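Side-chain contact in G/U mismatch-specific DNA glycosylase (Deinococcus radiodurans, PDB 2C2Q), which belongs to the uracil-DNA glycosylase superfamily and has a mixed beta-sheet with helices packed around it: residues F53-H58 / P64-P69. The protein carries 1 engineered substitution. Numbering follows the deposited sequence.
Sequences FWRTLH and PRQLVP
Trp54 leaves the helix 53-59 toward the loop 64-69. Its CB lies 3.4 Å from Leu67 O. CG stands anti to its own carbonyl carbon (chi1 -64°), and from there CE3 packs 3.8 Å from Leu67 CB, CZ3 reaches Leu67 CG, and at the pyrrole end CD1 and NE1 meet Pro69 CG, NE1 at 3.7 Å. Different neighbours meet the two indole faces, Phe53 CD2 over the centre of one and Pro69 N near the rim of the opposite one; the N-H bonds to Tyr45 O. Further along the helix, His58 lays one ring face against the Arg65-Gln66 peptide, toward the ring's rim, with CG 3.7 Å from Gln66 N. Gln66 CB touches His58 ND1, the side chains crossing at about a right angle, and the extended chain, CG anti to the backbone N (chi1 172°), carries OE1 to 3.6 Å from Arg55 CA. No direct hydrogen bond joins the segments; two waters bridge them instead. One donates to Trp54 O and accepts from Leu67 N (3.0 Å), while the other, in the imidazole plane, links His58 ND1 (2.7 Å) to Gln66 OE1. The contact thus pairs a buried apolar end at Trp54 with a more exposed, water-bridged end at His58 and Gln66.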
loop_
_atom_site.group_PDB
_atom_site.type_symbol
_atom_site.label_atom_id
_atom_site.label_comp_id
_atom_site.label_asym_id
_atom_site.label_seq_id
_atom_site.Cartn_x
_atom_site.Cartn_y
_atom_site.Cartn_z
ATOM N N PHE A 53 9.596 5.630 1.150
ATOM C CA PHE A 53 8.471 5.431 0.258
ATOM C C PHE A 53 8.318 6.540 -0.817
ATOM O O PHE A 53 8.197 6.197 -2.016
ATOM C CB PHE A 53 7.194 5.415 1.113
ATOM C CG PHE A 53 5.933 5.176 0.316
ATOM C CD1 PHE A 53 5.502 3.897 -0.016
ATOM C CD2 PHE A 53 5.097 6.274 -0.012
ATOM C CE1 PHE A 53 4.285 3.711 -0.719
ATOM C CE2 PHE A 53 3.910 6.069 -0.716
ATOM C CZ PHE A 53 3.517 4.823 -1.070
ATOM N N TRP A 54 8.223 7.809 -0.419
ATOM C CA TRP A 54 7.962 8.933 -1.364
ATOM C C TRP A 54 9.093 9.088 -2.416
ATOM O O TRP A 54 8.806 9.158 -3.614
ATOM C CB TRP A 54 7.659 10.225 -0.661
ATOM C CG TRP A 54 6.391 10.106 0.138
ATOM C CD1 TRP A 54 6.296 10.088 1.479
ATOM C CD2 TRP A 54 5.037 9.908 -0.379
ATOM N NE1 TRP A 54 4.972 9.938 1.869
ATOM C CE2 TRP A 54 4.181 9.775 0.762
ATOM C CE3 TRP A 54 4.474 9.796 -1.668
ATOM C CZ2 TRP A 54 2.790 9.644 0.650
ATOM C CZ3 TRP A 54 3.078 9.623 -1.785
ATOM C CH2 TRP A 54 2.258 9.545 -0.621
ATOM N N ARG A 55 10.322 8.960 -1.940
ATOM C CA ARG A 55 11.521 8.910 -2.854
ATOM C C ARG A 55 11.365 7.755 -3.841
ATOM O O ARG A 55 11.579 7.929 -5.053
ATOM C CB ARG A 55 12.759 8.680 -2.011
ATOM C CG ARG A 55 14.120 8.577 -2.725
ATOM C CD ARG A 55 15.243 8.520 -1.618
ATOM N NE ARG A 55 14.646 8.978 -0.338
ATOM C CZ ARG A 55 14.947 8.513 0.880
ATOM N NH1 ARG A 55 15.904 7.589 1.045
ATOM N NH2 ARG A 55 14.306 8.997 1.952
ATOM N N THR A 56 11.025 6.561 -3.336
ATOM C CA THR A 56 10.930 5.386 -4.155
ATOM C C THR A 56 9.864 5.522 -5.235
ATOM O O THR A 56 10.112 5.248 -6.400
ATOM C CB THR A 56 10.743 4.089 -3.281
ATOM O OG1 THR A 56 11.866 3.958 -2.368
ATOM C CG2 THR A 56 10.667 2.811 -4.131
ATOM N N LEU A 57 8.663 6.000 -4.884
ATOM C CA LEU A 57 7.688 6.215 -5.957
ATOM C C LEU A 57 8.222 7.112 -7.090
ATOM O O LEU A 57 7.887 6.855 -8.239
ATOM C CB LEU A 57 6.409 6.877 -5.408
ATOM C CG LEU A 57 5.551 6.122 -4.381
ATOM C CD1 LEU A 57 4.150 6.687 -4.267
ATOM C CD2 LEU A 57 5.531 4.653 -4.308
ATOM N N HIS A 58 8.938 8.175 -6.737
ATOM C CA HIS A 58 9.559 9.106 -7.722
ATOM C C HIS A 58 10.633 8.345 -8.526
ATOM O O HIS A 58 10.625 8.381 -9.779
ATOM C CB HIS A 58 10.187 10.272 -7.027
ATOM C CG HIS A 58 10.750 11.292 -7.971
ATOM N ND1 HIS A 58 11.761 12.162 -7.609
ATOM C CD2 HIS A 58 10.413 11.597 -9.246
ATOM C CE1 HIS A 58 12.036 12.948 -8.640
ATOM N NE2 HIS A 58 11.232 12.629 -9.642
ATOM N N PRO A 64 5.803 11.520 -11.027
ATOM C CA PRO A 64 6.777 12.363 -11.754
ATOM C C PRO A 64 7.604 13.334 -10.914
ATOM O O PRO A 64 8.539 13.952 -11.448
ATOM C CB PRO A 64 5.888 13.176 -12.703
ATOM C CG PRO A 64 4.568 13.327 -11.957
ATOM C CD PRO A 64 4.410 11.991 -11.226
ATOM N N ARG A 65 7.235 13.525 -9.646
ATOM C CA ARG A 65 7.957 14.390 -8.700
ATOM C C ARG A 65 7.939 13.619 -7.395
ATOM O O ARG A 65 7.144 12.699 -7.280
ATOM C CB ARG A 65 7.206 15.705 -8.504
ATOM C CG ARG A 65 7.707 16.900 -9.374
ATOM C CD ARG A 65 6.739 18.139 -9.343
ATOM N NE ARG A 65 5.580 17.880 -8.473
ATOM C CZ ARG A 65 5.517 18.168 -7.168
ATOM N NH1 ARG A 65 6.538 18.769 -6.562
ATOM N NH2 ARG A 65 4.420 17.863 -6.462
ATOM N N GLN A 66 8.793 13.963 -6.434
ATOM C CA GLN A 66 8.709 13.339 -5.118
ATOM C C GLN A 66 7.633 14.116 -4.327
ATOM O O GLN A 66 7.767 15.350 -4.094
ATOM C CB GLN A 66 10.061 13.326 -4.379
ATOM C CG GLN A 66 9.943 12.850 -2.924
ATOM C CD GLN A 66 11.287 12.680 -2.204
ATOM O OE1 GLN A 66 12.320 12.428 -2.837
ATOM N NE2 GLN A 66 11.267 12.781 -0.889
ATOM N N LEU A 67 6.560 13.430 -3.956
ATOM C CA LEU A 67 5.512 14.127 -3.189
ATOM C C LEU A 67 6.016 14.309 -1.780
ATOM O O LEU A 67 6.865 13.509 -1.320
ATOM C CB LEU A 67 4.201 13.342 -3.122
ATOM C CG LEU A 67 3.417 12.742 -4.299
ATOM C CD1 LEU A 67 1.909 12.790 -4.136
ATOM C CD2 LEU A 67 3.863 13.024 -5.723
ATOM N N VAL A 68 5.461 15.292 -1.049
ATOM C CA VAL A 68 5.709 15.378 0.365
ATOM C C VAL A 68 4.548 14.576 0.989
ATOM O O VAL A 68 3.533 14.338 0.283
ATOM C CB VAL A 68 5.757 16.819 0.841
ATOM C CG1 VAL A 68 6.980 17.545 0.163
ATOM C CG2 VAL A 68 4.465 17.518 0.513
ATOM N N PRO A 69 4.734 14.061 2.197
ATOM C CA PRO A 69 3.686 13.230 2.817
ATOM C C PRO A 69 2.272 13.854 2.769
ATOM O O PRO A 69 1.280 13.115 2.528
ATOM C CB PRO A 69 4.225 12.982 4.236
ATOM C CG PRO A 69 5.795 12.912 3.993
ATOM C CD PRO A 69 5.957 14.105 3.051
HETATM O O HOH W 1 6.504 10.550 -4.602
HETATM O O HOH W 2 13.368 12.163 -5.496
#